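Local coordinates for putative extracellular solute-binding protein (Bordetella bronchiseptica, PDB 4P56), which binds mandelate and probably serves as the periplasmic solute-receptor component of a TRAP transport system, at residues A[226-231]-A[280-285]; A[210-215]-A[272-277]. All coordinates share one frame; numbering follows the deposited sequence.

Interaction 1. Residues A[226-231]-A[280-285]; sequences ATEFPG and AARKVL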
ATOM      1  N   ALA A 226     -17.655 -10.071   3.108  1.00 13.50           N
ATOM      2  CA  ALA A 226     -16.233 -10.025   2.775  1.00 16.86           C
ATOM      3  C   ALA A 226     -15.820 -11.340   2.137  1.00 14.35           C
ATOM      4  O   ALA A 226     -16.175 -12.416   2.646  1.00 16.37           O
ATOM      5  CB  ALA A 226     -15.387  -9.786   4.041  1.00 12.52           C
ATOM      6  N   THR A 227     -15.025 -11.255   1.072  1.00 14.87           N
ATOM      7  CA  THR A 227     -14.443 -12.444   0.445  1.00 13.79           C
ATOM      8  C   THR A 227     -12.945 -12.320   0.443  1.00 14.12           C
ATOM      9  O   THR A 227     -12.392 -11.355  -0.061  1.00 15.28           O
ATOM     10  CB  THR A 227     -14.957 -12.649  -0.985  1.00 15.62           C
ATOM     11  OG1 THR A 227     -16.382 -12.831  -0.921  1.00 16.04           O
ATOM     12  CG2 THR A 227     -14.299 -13.894  -1.625  1.00 14.61           C
ATOM     13  N   GLU A 228     -12.297 -13.289   1.065  1.00 16.26           N
ATOM     14  CA  GLU A 228     -10.854 -13.301   1.174  1.00 13.15           C
ATOM     15  C   GLU A 228     -10.307 -14.259   0.148  1.00 15.65           C
ATOM     16  O   GLU A 228     -10.974 -15.207  -0.247  1.00 14.68           O
ATOM     17  CB  GLU A 228     -10.425 -13.758   2.559  1.00 18.51           C
ATOM     18  CG  GLU A 228     -10.861 -12.846   3.686  1.00 18.56           C
ATOM     19  CD  GLU A 228     -10.303 -13.334   4.990  1.00 18.19           C
ATOM     20  OE1 GLU A 228     -10.990 -14.124   5.656  1.00 17.43           O
ATOM     21  OE2 GLU A 228      -9.141 -12.984   5.320  1.00 17.71           O
ATOM     22  N   PHE A 229      -9.070 -14.000  -0.260  1.00 17.37           N
ATOM     23  CA  PHE A 229      -8.410 -14.761  -1.302  1.00 17.82           C
ATOM     24  C   PHE A 229      -7.016 -15.130  -0.808  1.00 12.83           C
ATOM     25  O   PHE A 229      -6.328 -14.294  -0.223  1.00 13.57           O
ATOM     26  CB  PHE A 229      -8.242 -13.870  -2.527  1.00 14.40           C
ATOM     27  CG  PHE A 229      -9.522 -13.566  -3.253  1.00 17.59           C
ATOM     28  CD1 PHE A 229     -10.354 -12.549  -2.825  1.00 15.77           C
ATOM     29  CD2 PHE A 229      -9.877 -14.292  -4.377  1.00 18.26           C
ATOM     30  CE1 PHE A 229     -11.512 -12.266  -3.493  1.00 16.35           C
ATOM     31  CE2 PHE A 229     -11.035 -14.017  -5.039  1.00 18.85           C
ATOM     32  CZ  PHE A 229     -11.852 -12.987  -4.601  1.00 14.60           C
ATOM     33  N   PRO A 230      -6.577 -16.358  -1.080  1.00 21.91           N
ATOM     34  CA  PRO A 230      -5.231 -16.745  -0.679  1.00 18.54           C
ATOM     35  C   PRO A 230      -4.183 -15.863  -1.324  1.00 21.03           C
ATOM     36  O   PRO A 230      -4.155 -15.707  -2.545  1.00 19.42           O
ATOM     37  CB  PRO A 230      -5.118 -18.192  -1.171  1.00 29.38           C
ATOM     38  CG  PRO A 230      -6.534 -18.694  -1.143  1.00 40.12           C
ATOM     39  CD  PRO A 230      -7.345 -17.502  -1.604  1.00 35.41           C
ATOM     40  N   GLY A 231      -3.325 -15.293  -0.483  1.00 15.71           N
ATOM     41  CA  GLY A 231      -2.266 -14.413  -0.936  1.00 17.06           C
ATOM     42  C   GLY A 231      -2.779 -13.057  -1.359  1.00 18.07           C
ATOM     43  O   GLY A 231      -2.025 -12.252  -1.927  1.00 12.55           O
ATOM     44  N   ALA A 280      -5.610  -7.959  14.415  1.00 15.04           N
ATOM     45  CA  ALA A 280      -6.598  -7.427  15.374  1.00 17.45           C
ATOM     46  C   ALA A 280      -8.000  -7.345  14.760  1.00 16.07           C
ATOM     47  O   ALA A 280      -9.017  -7.589  15.433  1.00 17.30           O
ATOM     48  CB  ALA A 280      -6.155  -6.036  15.863  1.00 17.72           C
ATOM     49  N   ALA A 281      -8.051  -7.005  13.480  1.00 14.89           N
ATOM     50  CA  ALA A 281      -9.326  -6.804  12.784  1.00 15.05           C
ATOM     51  C   ALA A 281     -10.101  -8.091  12.560  1.00 15.73           C
ATOM     52  O   ALA A 281     -11.285  -8.049  12.251  1.00 16.30           O
ATOM     53  CB  ALA A 281      -9.090  -6.126  11.448  1.00 14.79           C
ATOM     54  N   ARG A 282      -9.433  -9.230  12.675  1.00 17.43           N
ATOM     55  CA  ARG A 282     -10.106 -10.493  12.512  1.00 16.89           C
ATOM     56  C   ARG A 282     -11.183 -10.708  13.579  1.00 18.29           C
ATOM     57  O   ARG A 282     -12.139 -11.418  13.338  1.00 19.14           O
ATOM     58  CB  ARG A 282      -9.115 -11.645  12.505  1.00 19.10           C
ATOM     59  CG  ARG A 282      -8.164 -11.599  11.313  1.00 21.15           C
ATOM     60  CD  ARG A 282      -7.751 -13.001  10.882  1.00 31.03           C
ATOM     61  NE  ARG A 282      -8.854 -13.745  10.267  1.00 26.48           N
ATOM     62  CZ  ARG A 282      -9.251 -13.601   9.000  1.00 19.21           C
ATOM     63  NH1 ARG A 282      -8.668 -12.720   8.210  1.00 20.07           N
ATOM     64  NH2 ARG A 282     -10.258 -14.336   8.527  1.00 19.67           N
ATOM     65  N   LYS A 283     -11.071 -10.088  14.741  1.00 18.79           N
ATOM     66  CA  LYS A 283     -12.147 -10.280  15.718  1.00 20.42           C
ATOM     67  C   LYS A 283     -13.452  -9.767  15.109  1.00 22.11           C
ATOM     68  O   LYS A 283     -14.519 -10.338  15.334  1.00 21.71           O
ATOM     69  CB  LYS A 283     -11.874  -9.575  17.041  1.00 21.35           C
ATOM     70  CG  LYS A 283     -12.963  -9.854  18.092  1.00 26.11           C
ATOM     71  CD  LYS A 283     -13.246 -11.359  18.249  1.00 43.19           C
ATOM     72  CE  LYS A 283     -13.996 -11.700  19.559  1.00 49.54           C
ATOM     73  NZ  LYS A 283     -15.391 -11.168  19.615  1.00 52.91           N
ATOM     74  N   VAL A 284     -13.373  -8.690  14.332  1.00 19.41           N
ATOM     75  CA  VAL A 284     -14.555  -8.193  13.650  1.00 19.73           C
ATOM     76  C   VAL A 284     -14.908  -9.055  12.433  1.00 22.88           C
ATOM     77  O   VAL A 284     -16.074  -9.398  12.237  1.00 20.55           O
ATOM     78  CB  VAL A 284     -14.370  -6.730  13.171  1.00 31.15           C
ATOM     79  CG1 VAL A 284     -15.561  -6.286  12.322  1.00 32.22           C
ATOM     80  CG2 VAL A 284     -14.204  -5.811  14.352  1.00 30.59           C
ATOM     81  N   LEU A 285     -13.917  -9.385  11.602  1.00 18.40           N
ATOM     82  CA  LEU A 285     -14.176 -10.230  10.430  1.00 24.91           C
ATOM     83  C   LEU A 285     -14.845 -11.542  10.793  1.00 19.93           C
ATOM     84  O   LEU A 285     -15.737 -12.001  10.073  1.00 20.79           O
ATOM     85  CB  LEU A 285     -12.882 -10.582   9.681  1.00 24.03           C
ATOM     86  CG  LEU A 285     -12.256  -9.556   8.759  1.00 29.71           C
ATOM     87  CD1 LEU A 285     -10.995 -10.145   8.083  1.00 25.01           C
ATOM     88  CD2 LEU A 285     -13.252  -9.095   7.728  1.00 30.25           C
TER
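Glu228 and Arg282 meet head-on in a two-pronged salt bridge that ties a strand of the six-stranded mixed sheet to the C-terminal end of the long helix 263-285, a helix-on-sheet contact within the family 7 solute-binding fold. Each nitrogen at the end of the guanidinium takes its own carboxylate oxygen. NH2 of Arg282 donates to OE1 of Glu228 at 3.0 Å in a nearly straight bond (174° at the hydrogen), and NH1 of Arg282 donates to OE2 of Glu228 at 2.9 Å with a little more bend. Both oxygens are met on their syn side but somewhat out of the carboxylate plane, the two flat groups being 19° apart, while the carboxylate lies at the guanidinium edge.

The side chains come from opposite directions. Glu228 is extended beyond CG (chi2 -176°), which carries its carboxylate out from the strand toward the helix. Arg282 instead folds at its second and third torsions, bringing the guanidinium round to the sheet although the chain does not leave the helix pointing there. Its remaining nitrogen, NE, forms a salt bridge with Glu286 just past the segment, so two carboxylates grip the guanidinium, which would restrict its rotation and probably spread its positive charge between them.

Below this partly exposed bridge the contact turns apolar. The axes of the short segments stay 12.1 Å apart at their closest, and long side chains do most of the spanning. Leu285 points at the sheet and also rests on Phe152 of strand 149-153, while Leu292 of strand 291-294 lies against both partners of the salt bridge. CD1 of Leu285 comes to 4.4 Å from OE2 of Glu228, and its other methyl, CD2, packs on the buried CB of Ala226 at 4.3 Å.

Interaction 2. Residues A[210-215]-A[272-277]; sequences PAESLV and RAWDTH. With RMN ((R)-mandelic acid), chain D.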
ATOM      1  N   PRO A 210      -7.419  -3.839   2.737  1.00  7.51           N
ATOM      2  CA  PRO A 210      -6.926  -4.908   3.600  1.00  7.98           C
ATOM      3  C   PRO A 210      -7.794  -4.979   4.857  1.00 10.33           C
ATOM      4  O   PRO A 210      -8.632  -4.106   5.073  1.00 12.47           O
ATOM      5  CB  PRO A 210      -5.515  -4.456   3.946  1.00  8.18           C
ATOM      6  CG  PRO A 210      -5.643  -2.958   4.014  1.00  7.81           C
ATOM      7  CD  PRO A 210      -6.658  -2.590   2.938  1.00  8.80           C
ATOM      8  N   ALA A 211      -7.636  -6.031   5.642  1.00  9.28           N
ATOM      9  CA  ALA A 211      -8.510  -6.255   6.779  1.00 10.14           C
ATOM     10  C   ALA A 211      -8.593  -5.068   7.752  1.00 12.00           C
ATOM     11  O   ALA A 211      -9.656  -4.730   8.212  1.00 11.01           O
ATOM     12  CB  ALA A 211      -8.073  -7.477   7.510  1.00 14.02           C
ATOM     13  N   GLU A 212      -7.456  -4.465   8.086  1.00 11.22           N
ATOM     14  CA  GLU A 212      -7.411  -3.465   9.151  1.00 13.83           C
ATOM     15  C   GLU A 212      -8.313  -2.269   8.847  1.00 13.93           C
ATOM     16  O   GLU A 212      -8.884  -1.651   9.749  1.00 11.77           O
ATOM     17  CB  GLU A 212      -5.960  -2.994   9.407  1.00 15.79           C
ATOM     18  CG  GLU A 212      -5.345  -2.086   8.318  1.00 14.05           C
ATOM     19  CD  GLU A 212      -5.826  -0.614   8.437  1.00 12.47           C
ATOM     20  OE1 GLU A 212      -5.887   0.075   7.401  1.00 19.56           O
ATOM     21  OE2 GLU A 212      -6.181  -0.191   9.549  1.00 17.57           O
ATOM     22  N   SER A 213      -8.450  -1.984   7.560  1.00 10.04           N
ATOM     23  CA  SER A 213      -9.127  -0.806   7.087  1.00 12.22           C
ATOM     24  C   SER A 213     -10.621  -0.879   7.362  1.00 10.51           C
ATOM     25  O   SER A 213     -11.240   0.149   7.598  1.00 14.16           O
ATOM     26  CB  SER A 213      -8.883  -0.652   5.583  1.00 12.96           C
ATOM     27  OG  SER A 213      -7.484  -0.641   5.304  1.00 13.98           O
ATOM     28  N   LEU A 214     -11.178  -2.086   7.366  1.00 10.64           N
ATOM     29  CA  LEU A 214     -12.571  -2.275   7.765  1.00 14.51           C
ATOM     30  C   LEU A 214     -12.840  -1.562   9.087  1.00 18.27           C
ATOM     31  O   LEU A 214     -13.908  -0.974   9.302  1.00 14.48           O
ATOM     32  CB  LEU A 214     -12.868  -3.776   7.908  1.00 18.87           C
ATOM     33  CG  LEU A 214     -14.250  -4.153   8.423  1.00 21.10           C
ATOM     34  CD1 LEU A 214     -15.275  -3.959   7.327  1.00 24.22           C
ATOM     35  CD2 LEU A 214     -14.274  -5.599   8.932  1.00 18.49           C
ATOM     36  N   VAL A 215     -11.870  -1.642   9.993  1.00 16.07           N
ATOM     37  CA  VAL A 215     -12.063  -1.126  11.336  1.00 16.58           C
ATOM     38  C   VAL A 215     -11.567   0.311  11.441  1.00 16.86           C
ATOM     39  O   VAL A 215     -12.246   1.160  12.033  1.00 17.79           O
ATOM     40  CB  VAL A 215     -11.357  -2.011  12.382  1.00 18.61           C
ATOM     41  CG1 VAL A 215     -11.523  -1.450  13.778  1.00 17.53           C
ATOM     42  CG2 VAL A 215     -11.908  -3.393  12.326  1.00 21.24           C
ATOM     43  N   ARG A 272       5.196  -4.808   9.643  1.00  9.41           N
ATOM     44  CA  ARG A 272       4.802  -5.405  10.924  1.00 10.37           C
ATOM     45  C   ARG A 272       3.601  -4.688  11.551  1.00 16.05           C
ATOM     46  O   ARG A 272       2.732  -5.326  12.172  1.00 11.87           O
ATOM     47  CB  ARG A 272       6.003  -5.532  11.883  1.00 16.50           C
ATOM     48  CG  ARG A 272       6.996  -6.631  11.378  1.00 30.32           C
ATOM     49  CD  ARG A 272       8.153  -6.958  12.347  1.00 29.28           C
ATOM     50  NE  ARG A 272       8.831  -8.156  11.863  1.00 32.35           N
ATOM     51  CZ  ARG A 272       8.538  -9.404  12.218  1.00 31.48           C
ATOM     52  NH1 ARG A 272       7.626  -9.664  13.157  1.00 27.12           N
ATOM     53  NH2 ARG A 272       9.214 -10.405  11.669  1.00 38.23           N
ATOM     54  N   ALA A 273       3.534  -3.377  11.359  1.00 11.81           N
ATOM     55  CA  ALA A 273       2.412  -2.598  11.847  1.00 16.42           C
ATOM     56  C   ALA A 273       1.128  -3.001  11.133  1.00 16.57           C
ATOM     57  O   ALA A 273       0.125  -3.231  11.786  1.00 12.52           O
ATOM     58  CB  ALA A 273       2.680  -1.112  11.658  1.00 14.73           C
ATOM     59  N   TRP A 274       1.164  -3.057   9.801  1.00 12.70           N
ATOM     60  CA  TRP A 274       0.010  -3.463   9.020  1.00 15.88           C
ATOM     61  C   TRP A 274      -0.493  -4.826   9.412  1.00  9.40           C
ATOM     62  O   TRP A 274      -1.701  -5.015   9.530  1.00 11.25           O
ATOM     63  CB  TRP A 274       0.351  -3.550   7.538  1.00 11.79           C
ATOM     64  CG  TRP A 274       0.454  -2.264   6.805  1.00 14.28           C
ATOM     65  CD1 TRP A 274       1.604  -1.672   6.359  1.00 17.39           C
ATOM     66  CD2 TRP A 274      -0.620  -1.430   6.372  1.00  8.45           C
ATOM     67  NE1 TRP A 274       1.311  -0.502   5.691  1.00 15.95           N
ATOM     68  CE2 TRP A 274      -0.048  -0.335   5.676  1.00 10.48           C
ATOM     69  CE3 TRP A 274      -2.012  -1.482   6.528  1.00 13.28           C
ATOM     70  CZ2 TRP A 274      -0.810   0.684   5.132  1.00 16.99           C
ATOM     71  CZ3 TRP A 274      -2.765  -0.463   5.993  1.00 10.28           C
ATOM     72  CH2 TRP A 274      -2.170   0.603   5.295  1.00 16.62           C
ATOM     73  N   ASP A 275       0.425  -5.791   9.523  1.00 10.63           N
ATOM     74  CA  ASP A 275       0.086  -7.167   9.898  1.00 13.89           C
ATOM     75  C   ASP A 275      -0.531  -7.271  11.290  1.00 14.98           C
ATOM     76  O   ASP A 275      -1.443  -8.086  11.532  1.00 12.51           O
ATOM     77  CB  ASP A 275       1.324  -8.087   9.850  1.00 11.26           C
ATOM     78  CG  ASP A 275       1.721  -8.469   8.425  1.00 15.00           C
ATOM     79  OD1 ASP A 275       0.811  -8.532   7.570  1.00 11.09           O
ATOM     80  OD2 ASP A 275       2.928  -8.751   8.175  1.00 11.81           O
ATOM     81  N   THR A 276      -0.053  -6.453  12.211  1.00 11.48           N
ATOM     82  CA  THR A 276      -0.585  -6.474  13.565  1.00 12.62           C
ATOM     83  C   THR A 276      -2.017  -5.948  13.546  1.00 12.56           C
ATOM     84  O   THR A 276      -2.922  -6.519  14.153  1.00 13.49           O
ATOM     85  CB  THR A 276       0.324  -5.670  14.518  1.00 14.00           C
ATOM     86  OG1 THR A 276       1.637  -6.275  14.542  1.00 13.47           O
ATOM     87  CG2 THR A 276      -0.231  -5.623  15.914  1.00 15.53           C
ATOM     88  N   HIS A 277      -2.243  -4.883  12.801  1.00 11.66           N
ATOM     89  CA  HIS A 277      -3.601  -4.361  12.714  1.00 13.85           C
ATOM     90  C   HIS A 277      -4.549  -5.261  11.966  1.00 14.50           C
ATOM     91  O   HIS A 277      -5.704  -5.399  12.362  1.00 13.42           O
ATOM     92  CB  HIS A 277      -3.595  -2.963  12.117  1.00 11.37           C
ATOM     93  CG  HIS A 277      -3.173  -1.938  13.107  1.00 12.07           C
ATOM     94  ND1 HIS A 277      -3.996  -0.914  13.516  1.00 13.27           N
ATOM     95  CD2 HIS A 277      -2.020  -1.801  13.806  1.00 15.33           C
ATOM     96  CE1 HIS A 277      -3.363  -0.173  14.401  1.00 21.19           C
ATOM     97  NE2 HIS A 277      -2.165  -0.695  14.600  1.00 17.28           N
TER
HETATM   98  C1  RMN D 401      -4.778   2.357   1.299  1.00 12.00           C
HETATM   99  C2  RMN D 401      -4.312   3.486   1.956  1.00 11.00           C
HETATM  100  C3  RMN D 401      -4.354   3.567   3.337  1.00 11.09           C
HETATM  101  C4  RMN D 401      -4.902   2.535   4.080  1.00 16.28           C
HETATM  102  C5  RMN D 401      -5.384   1.405   3.426  1.00 17.20           C
HETATM  103  C6  RMN D 401      -5.315   1.325   2.044  1.00 18.17           C
HETATM  104  C7  RMN D 401      -4.747   2.281  -0.203  1.00 16.67           C
HETATM  105  C10 RMN D 401      -6.142   2.462  -0.721  1.00  7.00           C
HETATM  106  O8  RMN D 401      -4.332   1.055  -0.670  1.00 25.74           O
HETATM  107  O11 RMN D 401      -6.934   1.473  -0.892  1.00 12.19           O
HETATM  108  O12 RMN D 401      -6.567   3.637  -0.939  1.00 11.61           O
HETATM  109  O   HOH W   1      -7.182  -1.259  12.413  1.00 22.59           O
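Glu212 reaches Trp274 because its CG sits between the backbone N and the carbonyl carbon (chi1 72°) and the chain bends at its second torsion, folding the carboxylate back beside the indole. In Trp274 CG stands anti to the carbonyl carbon (chi1 -77°), which sends the six-membered ring toward helix 211-216 and the bound (R)-mandelate. This helix-helix contact forms part of the wall of the ligand pocket in the family 7 solute-binding fold.

OE1 of Glu212 stands at the indole edge, 3.5 Å from CZ3 of Trp274, with the carboxylate plane turned 69° from the ring. That buried oxygen accepts a hydrogen bond from Ser213 and shares another with NE2 of His39. OG of Ser213 donates to OE1 of Glu212 at 2.7 Å, approaching from above the carboxylate plane, while the other oxygen, OE2, is bonded to Ser216. Ser213 and His39 both belong to the pocket, consistent with Glu212 acting from the second shell to orient them.

Where the two backbones come nearest, CB of Glu212 packs on CB of His277 at 3.6 Å. The imidazole then leads away, its NE2 hydrogen-bonded to Asp44. A water joins the same pair of residues, donating to the backbone O of Glu212 at 3.2 Å and lying in the plane of the His277 ring, where its bond to ND1 is weak. CG of Pro210 adds an oblique apolar touch on the indole, 4.3 Å from CZ3 of Trp274.

The ligand's phenyl ring is met from both segments, while its polar end is hydrogen-bonded to Tyr94, Arg170 and Asp236. OG of Ser213 lies 3.5 Å from mandelate C5, and the indole presents its edge, with CH2 of Trp274 3.6 Å from mandelate C4.

Overall arrangement
Both contacts draw on helix 263-285, at different points along it: residues 272-277 work at the mandelate pocket in interaction 2, while residues 280-285 form its C-terminal end in interaction 1. Interaction 2 is the buried one, helix against helix, with Ser213 and Trp274 facing the ligand and Glu212 bonded behind them. Interaction 1 is only partly buried and sets helix against sheet, with a charged pair over a small apolar patch. Their centres lie 10 Å apart and they touch directly: CB of Ala281 packs on O of Ala211 at 3.6 Å, and Leu214 lies against both Val284 and Leu285. Helix 211-216 therefore links the pocket wall to the sheet-facing end of the long helix.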